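Local coordinates for protein internalin (Listeria monocytogenes serotype 4b, PDB 4FMZ) that probably takes part in adhesion to and invasion of host cells, as a leucine-rich repeat surface protein of the internalin family, at residues A19-G24 with T47-A52; A27-A32 with L43-K48; N92-T97 with E114-E119; N108-R113 with A129-M134. One frame throughout, in Å; residues are numbered along the deposited sequence. Where two conformers were deposited one is given.

In the fold
The four contacts follow the N-terminal half of a curved leucine-rich repeat solenoid. Interactions 1 and 2, with centres 9 Å apart, both use helix 19-29 of the N-terminal region; they share T47 and K48 and touch through V28 and L49. Together they seat this helix against strand 48-50, the outermost strand at that end of the parallel series, and the turn before it. Interaction 3 lies about 15 Å from interaction 1, centre to centre, and joins neighbouring strands 92-94 and 114-116. Interaction 4, about 14 Å from interaction 3 between centres, joins the turns leading into strands 114-116 and 136-138. The segments of interactions 3 and 4 alternate along the chain, and L112 and M134 pack onto L93 and L115.

Interaction 1: A19-G24 with T47-A52; sequences ADLAEG and TKLVVA. With EDO (1,2-ethanediol), chain D.
D20 meets the second segment with its backbone: its carbonyl O lies 3.7 Å from V51 CG1, while its carboxylate is engaged elsewhere, OD2 accepting a hydrogen bond from the backbone N of K55. One residue on, L21 makes the side-chain contact. Its CG stands opposite the backbone N (chi1 -175°), which carries CD1 across to L49 CD2 at 3.9 Å; the two leucines cross at about a right angle. The same CD1 is 4.3 Å from V51 CG2, and therefore lies near both inward-facing residues of this edge. In internalins a small helical cap precedes the leucine-rich repeats, and here helix 19-29 lies against strand 48-50, the first of the parallel strands. L49 is touched by I25 and V28 of the helix and also by L71 of strand 70-72. G24 brings the two backbones nearest, with its CA 5.8 Å from the CA of V51. Lacking a side chain, it lets V51 CG2 approach to 3.8 Å from its own CA, and its carbonyl O is 3.8 Å from L49 CD1. The N-H of G24 remains in the helix, bonded to D20 O.

Interaction 2: A27-A32 with L43-K48; sequences AVLQKA and LESITK. With EDO (1,2-ethanediol), chain D.
V28, L29 and I46 meet through aliphatic carbons, chiefly methyl groups, so no ring, amide or carboxylate side chain presents a face or edge across this contact; the flat group nearest to the helix is the K48 peptide, whose carbonyl O lies 3.9 Å from V28 CG2. V28 reaches I46 tip to tip: with chi1 at 73° its CG1 sits between the backbone N and carbonyl carbon and ends 3.6 Å from I46 CD1. L29 comes to the same methyl at a slant. Its CD2 is modelled 3.4 Å from I46 CD1, tighter than usual; I46 was deposited in two conformers, so both I46 CD1 distances hold for the one given and the closeness is doubtful. On the other branch, L29 CD1 is 4.4 Å from L43 CD2, and V38 of strand 37-38 packs on both leucines. S45 OG borders L29 CD2 while bonding to the carbonyl O of E42. The helix stops here in a Schellman motif, where Q30 has positive phi. In the other segment, L43 to I46 form a type I turn, so the contact joins the end of a cap helix to the turn before strand 48-50, the first parallel strand. An ethanediol, probably from the crystallisation liquor, sits beside the contact and accepts a hydrogen bond from K48 N at its O1 (3.2 Å). Since what passes directly between the segments is mainly apolar packing, it probably places little demand on exact orientation, which is consistent with the two deposited conformers of I46.

Interaction 3: N92-T97 with E114-E119; sequences NLYIGT and ELYLNE
Y94 turns its edge to the face of Y116 in a T-shaped stack, the ring centroids 4.8 Å apart and the planes at 62°. Y94 CD1 stands over the Y116 ring near its rim rather than its middle. Both rings leave the backbone with CG beside N and opposite the carbonyl carbon, so the side chains run alongside each other. This pose also delivers Y94 OH to E114, where it donates to OE1 at 3.1 Å, coming from above the carboxylate, 65° out of its plane. The same hydroxyl accepts from N92 ND2 at 2.9 Å in the plane of that amide, so two bonds fix the phenol end. Y70 makes a second edge-to-face pair with Y94, continuing the aromatic row. These residues line the strand-bearing concave surface of a leucine-rich repeat solenoid, whose parallel strands run 8° apart here. The two strands are joined by the bonds L93 N to E114 O, Y116 N to L93 O and I95 N to Y116 O. On the face turned into the solenoid, L93 and L115 lie side by side, CD2 to CD1 3.8 Å, and beyond the strands I95 CD1 meets L117 CD2 at 3.6 Å. Past the strand ends one more backbone bond joins the segments, T97 N to N118 O at 2.7 Å, while T97 CG2 packs on the E119 carboxylate carbon. One water links G96 N to N118 OD1, and another joins T97 OG1 to N118 ND2.

Interaction 4: N108-R113 with A129-M134; sequences NLTNLR and ANLTKM
R113 folds back at chi2 (-65°) and chi3 (-44°), which brings its NE to K133 O at 2.8 Å; the N-H...O angle of 140° shows a bent bond, and the oxygen is tilted somewhat from the guanidinium plane. K133 does the reverse. Its chain is extended beyond CG and runs beside N111, so that NZ donates to N111 OD1 at 2.9 Å, while N111 ND2 is bonded to the carbonyl O of V88. Apart from these two links, a water donates to T110 O and L112 O and accepts from K133 N, satisfying three backbone groups at once. Beneath the polar layer, L112 and L131 lie side by side, with L112 CD1 4.0 Å from L131 CD1. L131 CD2 rests 3.3 Å from L109 O. M134, a selenomethionine bent along its chain, sets CE 3.8 Å from L112 CB and SE 3.4 Å from R113 O. Inverse gamma turns centred on L109 and L131, each overlapping a type I turn, repeat the same backbone path in both segments. Such stacked turns, with leucines inside and polar groups outside, fit the loops that return the chain to the next strand of a leucine-rich repeat solenoid.

Interaction 1: A19-G24 with T47-A52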
loop_
_atom_site.group_PDB
_atom_site.type_symbol
_atom_site.label_atom_id
_atom_site.label_comp_id
_atom_site.label_asym_id
_atom_site.label_seq_id
_atom_site.Cartn_x
_atom_site.Cartn_y
_atom_site.Cartn_z
ATOM N N ALA A 19 30.033 3.971 11.680
ATOM C CA ALA A 19 30.291 5.402 11.514
ATOM C C ALA A 19 29.011 6.225 11.303
ATOM O O ALA A 19 28.886 7.273 11.926
ATOM C CB ALA A 19 31.252 5.628 10.353
ATOM N N ASP A 20 28.069 5.760 10.459
ATOM C CA ASP A 20 26.835 6.503 10.195
ATOM C C ASP A 20 25.899 6.502 11.404
ATOM O O ASP A 20 25.343 7.554 11.729
ATOM C CB ASP A 20 26.132 6.002 8.945
ATOM C CG ASP A 20 26.855 6.422 7.670
ATOM O OD1 ASP A 20 27.616 7.420 7.708
ATOM O OD2 ASP A 20 26.664 5.763 6.641
ATOM N N LEU A 21 25.770 5.362 12.100
ATOM C CA LEU A 21 24.965 5.311 13.313
ATOM C C LEU A 21 25.601 6.196 14.415
ATOM O O LEU A 21 24.880 6.954 15.061
ATOM C CB LEU A 21 24.787 3.881 13.804
ATOM C CG LEU A 21 23.849 3.685 15.022
ATOM C CD1 LEU A 21 22.458 4.321 14.801
ATOM C CD2 LEU A 21 23.692 2.243 15.308
ATOM N N ALA A 22 26.940 6.151 14.576
ATOM C CA ALA A 22 27.648 6.989 15.562
ATOM C C ALA A 22 27.384 8.478 15.264
ATOM O O ALA A 22 27.076 9.228 16.183
ATOM C CB ALA A 22 29.141 6.695 15.547
ATOM N N GLU A 23 27.394 8.868 13.964
ATOM C CA GLU A 23 27.095 10.237 13.530
ATOM C C GLU A 23 25.661 10.644 13.924
ATOM O O GLU A 23 25.465 11.757 14.395
ATOM C CB GLU A 23 27.331 10.410 12.017
ATOM C CG GLU A 23 26.899 11.738 11.406
ATOM C CD GLU A 23 27.378 13.024 12.049
ATOM O OE1 GLU A 23 28.458 13.030 12.687
ATOM O OE2 GLU A 23 26.671 14.043 11.884
ATOM N N GLY A 24 24.699 9.734 13.790
ATOM C CA GLY A 24 23.312 9.991 14.163
ATOM C C GLY A 24 23.117 10.199 15.649
ATOM O O GLY A 24 22.285 11.017 16.056
ATOM N N THR A 47 14.343 9.099 22.769
ATOM C CA THR A 47 13.039 8.454 22.546
ATOM C C THR A 47 12.762 8.347 21.042
ATOM O O THR A 47 11.911 7.553 20.625
ATOM C CB THR A 47 11.924 9.205 23.276
ATOM O OG1 THR A 47 11.821 10.532 22.774
ATOM C CG2 THR A 47 12.120 9.229 24.783
ATOM N N LYS A 48 13.488 9.155 20.233
ATOM C CA LYS A 48 13.357 9.211 18.778
ATOM C C LYS A 48 14.737 9.326 18.121
ATOM O O LYS A 48 15.529 10.220 18.464
ATOM C CB LYS A 48 12.463 10.405 18.392
ATOM C CG LYS A 48 12.287 10.641 16.897
ATOM C CD LYS A 48 11.203 11.685 16.634
ATOM C CE LYS A 48 11.030 11.989 15.166
ATOM N NZ LYS A 48 9.909 12.932 14.929
ATOM N N LEU A 49 15.021 8.417 17.184
ATOM C CA LEU A 49 16.268 8.427 16.409
ATOM C C LEU A 49 15.959 8.196 14.940
ATOM O O LEU A 49 15.234 7.256 14.597
ATOM C CB LEU A 49 17.283 7.388 16.926
ATOM C CG LEU A 49 18.676 7.361 16.260
ATOM C CD1 LEU A 49 19.549 8.528 16.715
ATOM C CD2 LEU A 49 19.387 6.054 16.545
ATOM N N VAL A 50 16.503 9.075 14.075
ATOM C CA VAL A 50 16.311 9.009 12.628
ATOM C C VAL A 50 17.677 9.035 11.948
ATOM O O VAL A 50 18.374 10.051 12.000
ATOM C CB VAL A 50 15.381 10.143 12.096
ATOM C CG1 VAL A 50 15.271 10.102 10.563
ATOM C CG2 VAL A 50 13.992 10.071 12.723
ATOM N N VAL A 51 18.076 7.910 11.342
ATOM C CA VAL A 51 19.336 7.812 10.571
ATOM C C VAL A 51 18.911 7.157 9.255
ATOM O O VAL A 51 19.029 5.939 9.081
ATOM C CB VAL A 51 20.537 7.092 11.283
ATOM C CG1 VAL A 51 21.833 7.221 10.469
ATOM C CG2 VAL A 51 20.757 7.625 12.690
ATOM N N ALA A 52 18.316 7.966 8.369
ATOM C CA ALA A 52 17.765 7.482 7.113
ATOM C C ALA A 52 18.610 7.898 5.880
ATOM O O ALA A 52 19.140 9.006 5.816
ATOM C CB ALA A 52 16.327 7.963 6.957
HETATM C C1 EDO D . 14.609 12.338 21.923
HETATM O O1 EDO D . 15.297 11.714 20.854
HETATM C C2 EDO D . 13.508 13.255 21.375
HETATM O O2 EDO D . 12.845 13.833 22.480
#

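Interaction 2: A27-A32 with L43-K48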
loop_
_atom_site.group_PDB
_atom_site.type_symbol
_atom_site.label_atom_id
_atom_site.label_comp_id
_atom_site.label_asym_id
_atom_site.label_seq_id
_atom_site.Cartn_x
_atom_site.Cartn_y
_atom_site.Cartn_z
ATOM N N ALA A 27 24.663 13.646 16.423
ATOM C CA ALA A 27 23.733 14.674 15.957
ATOM C C ALA A 27 22.518 14.825 16.871
ATOM O O ALA A 27 22.168 15.962 17.194
ATOM C CB ALA A 27 23.283 14.385 14.533
ATOM N N VAL A 28 21.884 13.716 17.306
ATOM C CA VAL A 28 20.696 13.802 18.158
ATOM C C VAL A 28 21.058 14.372 19.554
ATOM O O VAL A 28 20.253 15.112 20.119
ATOM C CB VAL A 28 19.889 12.470 18.238
ATOM C CG1 VAL A 28 20.592 11.402 19.080
ATOM C CG2 VAL A 28 18.459 12.706 18.721
ATOM N N LEU A 29 22.258 14.066 20.083
ATOM C CA LEU A 29 22.674 14.552 21.397
ATOM C C LEU A 29 23.423 15.894 21.313
ATOM O O LEU A 29 23.813 16.440 22.345
ATOM C CB LEU A 29 23.536 13.491 22.103
ATOM C CG LEU A 29 22.800 12.221 22.586
ATOM C CD1 LEU A 29 23.782 11.107 22.884
ATOM C CD2 LEU A 29 21.921 12.487 23.819
ATOM N N GLN A 30 23.612 16.419 20.081
ATOM C CA GLN A 30 24.309 17.673 19.756
ATOM C C GLN A 30 25.715 17.712 20.398
ATOM O O GLN A 30 26.125 18.700 21.019
ATOM C CB GLN A 30 23.458 18.903 20.102
ATOM C CG GLN A 30 22.255 18.994 19.160
ATOM C CD GLN A 30 21.466 20.251 19.259
ATOM O OE1 GLN A 30 21.977 21.319 19.585
ATOM N NE2 GLN A 30 20.192 20.139 18.929
ATOM N N LYS A 31 26.455 16.606 20.222
ATOM C CA LYS A 31 27.844 16.483 20.675
ATOM C C LYS A 31 28.743 17.040 19.574
ATOM O O LYS A 31 28.330 17.085 18.412
ATOM C CB LYS A 31 28.203 15.017 21.012
ATOM C CG LYS A 31 27.445 14.432 22.213
ATOM C CD LYS A 31 27.942 14.951 23.539
ATOM C CE LYS A 31 27.090 14.452 24.683
ATOM N NZ LYS A 31 27.462 15.105 25.958
ATOM N N ALA A 32 29.951 17.480 19.918
ATOM C CA ALA A 32 30.868 18.038 18.920
ATOM C C ALA A 32 31.452 16.965 17.990
ATOM O O ALA A 32 31.709 17.251 16.827
ATOM C CB ALA A 32 32.000 18.774 19.615
ATOM N N LEU A 43 22.029 8.470 26.844
ATOM C CA LEU A 43 21.531 7.455 25.908
ATOM C C LEU A 43 20.083 7.089 26.220
ATOM O O LEU A 43 19.290 6.887 25.298
ATOM C CB LEU A 43 22.417 6.196 25.887
ATOM C CG LEU A 43 23.822 6.396 25.314
ATOM C CD1 LEU A 43 24.657 5.159 25.504
ATOM C CD2 LEU A 43 23.796 6.803 23.835
ATOM N N GLU A 44 19.722 7.088 27.521
ATOM C CA GLU A 44 18.355 6.803 27.960
ATOM C C GLU A 44 17.403 7.997 27.708
ATOM O O GLU A 44 16.195 7.843 27.871
ATOM C CB GLU A 44 18.340 6.406 29.432
ATOM C CG GLU A 44 18.868 5.001 29.668
ATOM C CD GLU A 44 19.017 4.603 31.128
ATOM O OE1 GLU A 44 18.806 5.455 32.024
ATOM O OE2 GLU A 44 19.367 3.428 31.373
ATOM N N SER A 45 17.935 9.164 27.269
ATOM C CA SER A 45 17.114 10.338 26.957
ATOM C C SER A 45 16.585 10.306 25.502
ATOM O O SER A 45 15.700 11.104 25.167
ATOM C CB SER A 45 17.897 11.628 27.199
ATOM O OG SER A 45 18.825 11.923 26.164
ATOM N N ILE A 46 17.122 9.391 24.654
ATOM C CA ILE A 46 16.734 9.264 23.246
ATOM C C ILE A 46 15.450 8.436 23.109
ATOM O O ILE A 46 15.475 7.216 23.271
ATOM C CB ILE A 46 17.884 8.672 22.374
ATOM C CG1 ILE A 46 19.247 9.378 22.614
ATOM C CG2 ILE A 46 17.502 8.620 20.882
ATOM C CD1 ILE A 46 19.255 10.862 22.401
ATOM N N THR A 47 14.343 9.099 22.769
ATOM C CA THR A 47 13.039 8.454 22.546
ATOM C C THR A 47 12.762 8.347 21.042
ATOM O O THR A 47 11.911 7.553 20.625
ATOM C CB THR A 47 11.924 9.205 23.276
ATOM O OG1 THR A 47 11.821 10.532 22.774
ATOM C CG2 THR A 47 12.120 9.229 24.783
ATOM N N LYS A 48 13.488 9.155 20.233
ATOM C CA LYS A 48 13.357 9.211 18.778
ATOM C C LYS A 48 14.737 9.326 18.121
ATOM O O LYS A 48 15.529 10.220 18.464
ATOM C CB LYS A 48 12.463 10.405 18.392
ATOM C CG LYS A 48 12.287 10.641 16.897
ATOM C CD LYS A 48 11.203 11.685 16.634
ATOM C CE LYS A 48 11.030 11.989 15.166
ATOM N NZ LYS A 48 9.909 12.932 14.929
HETATM C C1 EDO D . 14.609 12.338 21.923
HETATM O O1 EDO D . 15.297 11.714 20.854
HETATM C C2 EDO D . 13.508 13.255 21.375
HETATM O O2 EDO D . 12.845 13.833 22.480
#

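Interaction 3: N92-T97 with E114-E119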
loop_
_atom_site.group_PDB
_atom_site.type_symbol
_atom_site.label_atom_id
_atom_site.label_comp_id
_atom_site.label_asym_id
_atom_site.label_seq_id
_atom_site.Cartn_x
_atom_site.Cartn_y
_atom_site.Cartn_z
ATOM N N ASN A 92 7.127 2.622 16.943
ATOM C CA ASN A 92 7.307 2.934 15.521
ATOM C C ASN A 92 8.685 2.500 15.054
ATOM O O ASN A 92 9.693 2.992 15.564
ATOM C CB ASN A 92 7.097 4.434 15.247
ATOM C CG ASN A 92 5.762 4.970 15.709
ATOM O OD1 ASN A 92 5.389 4.890 16.885
ATOM N ND2 ASN A 92 5.015 5.554 14.795
ATOM N N LEU A 93 8.729 1.563 14.102
ATOM C CA LEU A 93 9.990 1.041 13.580
ATOM C C LEU A 93 9.953 1.018 12.054
ATOM O O LEU A 93 9.156 0.275 11.465
ATOM C CB LEU A 93 10.245 -0.367 14.169
ATOM C CG LEU A 93 11.496 -1.125 13.725
ATOM C CD1 LEU A 93 12.773 -0.321 13.993
ATOM C CD2 LEU A 93 11.581 -2.449 14.452
ATOM N N TYR A 94 10.817 1.836 11.420
ATOM C CA TYR A 94 10.901 1.975 9.959
ATOM C C TYR A 94 12.253 1.470 9.496
ATOM O O TYR A 94 13.257 2.147 9.681
ATOM C CB TYR A 94 10.663 3.442 9.554
ATOM C CG TYR A 94 9.422 4.024 10.207
ATOM C CD1 TYR A 94 8.141 3.588 9.841
ATOM C CD2 TYR A 94 9.523 4.938 11.250
ATOM C CE1 TYR A 94 6.993 4.095 10.457
ATOM C CE2 TYR A 94 8.381 5.458 11.870
ATOM C CZ TYR A 94 7.114 5.035 11.468
ATOM O OH TYR A 94 5.965 5.529 12.058
ATOM N N ILE A 95 12.298 0.234 8.992
ATOM C CA ILE A 95 13.564 -0.376 8.587
ATOM C C ILE A 95 13.480 -0.937 7.180
ATOM O O ILE A 95 14.156 -1.919 6.866
ATOM C CB ILE A 95 14.092 -1.433 9.603
ATOM C CG1 ILE A 95 12.967 -2.345 10.138
ATOM C CG2 ILE A 95 14.851 -0.743 10.731
ATOM C CD1 ILE A 95 13.441 -3.521 11.066
ATOM N N GLY A 96 12.689 -0.271 6.336
ATOM C CA GLY A 96 12.563 -0.610 4.925
ATOM C C GLY A 96 13.801 -0.174 4.154
ATOM O O GLY A 96 14.612 0.597 4.667
ATOM N N THR A 97 13.943 -0.644 2.906
ATOM C CA THR A 97 15.057 -0.374 1.968
ATOM C C THR A 97 16.433 -0.671 2.643
ATOM O O THR A 97 17.352 0.149 2.636
ATOM C CB THR A 97 14.972 1.030 1.300
ATOM O OG1 THR A 97 14.722 2.036 2.272
ATOM C CG2 THR A 97 13.893 1.110 0.239
ATOM N N GLU A 114 3.441 0.601 14.452
ATOM C CA GLU A 114 3.791 0.847 13.052
ATOM C C GLU A 114 5.131 0.192 12.728
ATOM O O GLU A 114 6.138 0.461 13.397
ATOM C CB GLU A 114 3.835 2.351 12.741
ATOM C CG GLU A 114 2.510 3.068 12.918
ATOM C CD GLU A 114 2.384 4.401 12.207
ATOM O OE1 GLU A 114 3.135 4.640 11.232
ATOM O OE2 GLU A 114 1.523 5.210 12.630
ATOM N N LEU A 115 5.130 -0.695 11.729
ATOM C CA LEU A 115 6.330 -1.424 11.328
ATOM C C LEU A 115 6.448 -1.505 9.813
ATOM O O LEU A 115 5.580 -2.099 9.167
ATOM C CB LEU A 115 6.312 -2.834 11.955
ATOM C CG LEU A 115 7.397 -3.827 11.519
ATOM C CD1 LEU A 115 8.804 -3.401 12.010
ATOM C CD2 LEU A 115 7.060 -5.197 12.021
ATOM N N TYR A 116 7.512 -0.881 9.236
ATOM C CA TYR A 116 7.746 -0.931 7.779
ATOM C C TYR A 116 8.997 -1.742 7.511
ATOM O O TYR A 116 10.067 -1.455 8.056
ATOM C CB TYR A 116 7.870 0.457 7.105
ATOM C CG TYR A 116 6.733 1.442 7.297
ATOM C CD1 TYR A 116 5.523 1.045 7.861
ATOM C CD2 TYR A 116 6.865 2.768 6.907
ATOM C CE1 TYR A 116 4.492 1.958 8.076
ATOM C CE2 TYR A 116 5.839 3.689 7.111
ATOM C CZ TYR A 116 4.652 3.277 7.693
ATOM O OH TYR A 116 3.653 4.180 7.949
ATOM N N LEU A 117 8.835 -2.771 6.695
ATOM C CA LEU A 117 9.872 -3.712 6.289
ATOM C C LEU A 117 9.906 -3.800 4.773
ATOM O O LEU A 117 10.357 -4.804 4.209
ATOM C CB LEU A 117 9.559 -5.087 6.907
ATOM C CG LEU A 117 9.731 -5.201 8.420
ATOM C CD1 LEU A 117 8.984 -6.401 8.948
ATOM C CD2 LEU A 117 11.197 -5.276 8.794
ATOM N N ASN A 118 9.411 -2.749 4.114
ATOM C CA ASN A 118 9.327 -2.673 2.652
ATOM C C ASN A 118 10.700 -2.696 2.001
ATOM O O ASN A 118 11.642 -2.087 2.507
ATOM C CB ASN A 118 8.567 -1.416 2.201
ATOM C CG ASN A 118 9.181 -0.133 2.716
ATOM O OD1 ASN A 118 9.180 0.144 3.916
ATOM N ND2 ASN A 118 9.784 0.641 1.839
ATOM N N GLU A 119 10.804 -3.414 0.874
ATOM C CA GLU A 119 12.022 -3.547 0.071
ATOM C C GLU A 119 13.194 -4.186 0.862
ATOM O O GLU A 119 14.356 -3.859 0.633
ATOM C CB GLU A 119 12.435 -2.203 -0.573
ATOM C CG GLU A 119 11.437 -1.739 -1.622
ATOM C CD GLU A 119 11.553 -0.297 -2.070
ATOM O OE1 GLU A 119 12.431 -0.012 -2.918
ATOM O OE2 GLU A 119 10.741 0.540 -1.610
HETATM O O HOH W 1 10.666 1.911 5.979
HETATM O O HOH W 2 12.094 2.561 2.569
#

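Interaction 4: N108-R113 with A129-M134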
loop_
_atom_site.group_PDB
_atom_site.type_symbol
_atom_site.label_atom_id
_atom_site.label_comp_id
_atom_site.label_asym_id
_atom_site.label_seq_id
_atom_site.Cartn_x
_atom_site.Cartn_y
_atom_site.Cartn_z
ATOM N N ASN A 108 9.851 -9.948 20.518
ATOM C CA ASN A 108 9.417 -9.456 21.838
ATOM C C ASN A 108 8.956 -7.982 21.797
ATOM O O ASN A 108 8.591 -7.423 22.837
ATOM C CB ASN A 108 10.535 -9.620 22.877
ATOM C CG ASN A 108 11.002 -11.042 23.114
ATOM O OD1 ASN A 108 10.299 -12.018 22.835
ATOM N ND2 ASN A 108 12.207 -11.191 23.655
ATOM N N LEU A 109 8.952 -7.352 20.601
ATOM C CA LEU A 109 8.585 -5.931 20.499
ATOM C C LEU A 109 7.058 -5.795 20.362
ATOM O O LEU A 109 6.550 -5.208 19.405
ATOM C CB LEU A 109 9.348 -5.244 19.345
ATOM C CG LEU A 109 10.872 -5.475 19.253
ATOM C CD1 LEU A 109 11.489 -4.599 18.170
ATOM C CD2 LEU A 109 11.571 -5.195 20.586
ATOM N N THR A 110 6.337 -6.294 21.391
ATOM C CA THR A 110 4.870 -6.389 21.425
ATOM C C THR A 110 4.155 -5.030 21.582
ATOM O O THR A 110 2.929 -5.007 21.505
ATOM C CB THR A 110 4.426 -7.396 22.477
ATOM O OG1 THR A 110 4.974 -7.051 23.762
ATOM C CG2 THR A 110 4.805 -8.826 22.096
ATOM N N ASN A 111 4.888 -3.908 21.741
ATOM C CA ASN A 111 4.243 -2.588 21.779
ATOM C C ASN A 111 4.266 -1.921 20.383
ATOM O O ASN A 111 3.749 -0.809 20.221
ATOM C CB ASN A 111 4.881 -1.692 22.824
ATOM C CG ASN A 111 4.592 -2.160 24.222
ATOM O OD1 ASN A 111 3.475 -2.567 24.559
ATOM N ND2 ASN A 111 5.609 -2.136 25.054
ATOM N N LEU A 112 4.839 -2.608 19.376
ATOM C CA LEU A 112 4.901 -2.072 18.014
ATOM C C LEU A 112 3.487 -1.813 17.440
ATOM O O LEU A 112 2.597 -2.665 17.534
ATOM C CB LEU A 112 5.686 -3.006 17.084
ATOM C CG LEU A 112 7.211 -2.854 17.104
ATOM C CD1 LEU A 112 7.859 -3.915 16.236
ATOM C CD2 LEU A 112 7.649 -1.448 16.655
ATOM N N ARG A 113 3.293 -0.590 16.927
ATOM C CA ARG A 113 2.049 -0.117 16.323
ATOM C C ARG A 113 2.260 0.087 14.820
ATOM O O ARG A 113 1.373 -0.219 14.008
ATOM C CB ARG A 113 1.596 1.204 16.985
ATOM C CG ARG A 113 1.376 1.153 18.497
ATOM C CD ARG A 113 0.230 0.260 18.968
ATOM N NE ARG A 113 -1.015 0.384 18.193
ATOM C CZ ARG A 113 -1.912 1.360 18.334
ATOM N NH1 ARG A 113 -1.697 2.353 19.189
ATOM N NH2 ARG A 113 -3.020 1.361 17.604
ATOM N N ALA A 129 4.088 -12.788 14.779
ATOM C CA ALA A 129 2.889 -13.448 15.319
ATOM C C ALA A 129 2.308 -12.839 16.595
ATOM O O ALA A 129 1.085 -12.777 16.708
ATOM C CB ALA A 129 3.151 -14.926 15.550
ATOM N N ASN A 130 3.142 -12.405 17.544
ATOM C CA ASN A 130 2.591 -11.888 18.803
ATOM C C ASN A 130 2.537 -10.354 18.847
ATOM O O ASN A 130 2.260 -9.777 19.902
ATOM C CB ASN A 130 3.370 -12.444 19.999
ATOM C CG ASN A 130 3.325 -13.956 20.110
ATOM O OD1 ASN A 130 4.276 -14.583 20.583
ATOM N ND2 ASN A 130 2.233 -14.584 19.670
ATOM N N LEU A 131 2.738 -9.700 17.699
ATOM C CA LEU A 131 2.695 -8.240 17.631
ATOM C C LEU A 131 1.250 -7.808 17.348
ATOM O O LEU A 131 0.956 -7.161 16.338
ATOM C CB LEU A 131 3.685 -7.715 16.571
ATOM C CG LEU A 131 5.139 -8.237 16.644
ATOM C CD1 LEU A 131 6.046 -7.470 15.706
ATOM C CD2 LEU A 131 5.698 -8.156 18.066
ATOM N N THR A 132 0.360 -8.144 18.295
ATOM C CA THR A 132 -1.104 -8.005 18.214
ATOM C C THR A 132 -1.598 -6.566 18.400
ATOM O O THR A 132 -2.794 -6.333 18.236
ATOM C CB THR A 132 -1.770 -8.943 19.231
ATOM O OG1 THR A 132 -1.284 -8.628 20.539
ATOM C CG2 THR A 132 -1.515 -10.409 18.915
ATOM N N LYS A 133 -0.698 -5.608 18.700
ATOM C CA LYS A 133 -1.066 -4.191 18.791
ATOM C C LYS A 133 -0.858 -3.486 17.428
ATOM O O LYS A 133 -1.177 -2.300 17.303
ATOM C CB LYS A 133 -0.254 -3.467 19.881
ATOM C CG LYS A 133 -0.654 -3.803 21.310
ATOM C CD LYS A 133 0.123 -2.895 22.255
ATOM C CE LYS A 133 -0.143 -3.148 23.712
ATOM N NZ LYS A 133 0.643 -2.214 24.559
HETATM N N MSE A 134 -0.311 -4.204 16.419
HETATM C CA MSE A 134 -0.015 -3.640 15.087
HETATM C C MSE A 134 -1.226 -2.901 14.493
HETATM O O MSE A 134 -2.331 -3.443 14.451
HETATM C CB MSE A 134 0.455 -4.726 14.097
HETATM C CG MSE A 134 1.261 -4.164 12.910
HETATM SE SE MSE A 134 2.917 -3.236 13.405
HETATM C CE MSE A 134 3.879 -4.762 14.183
HETATM O O HOH W 3 2.292 -5.198 18.749
#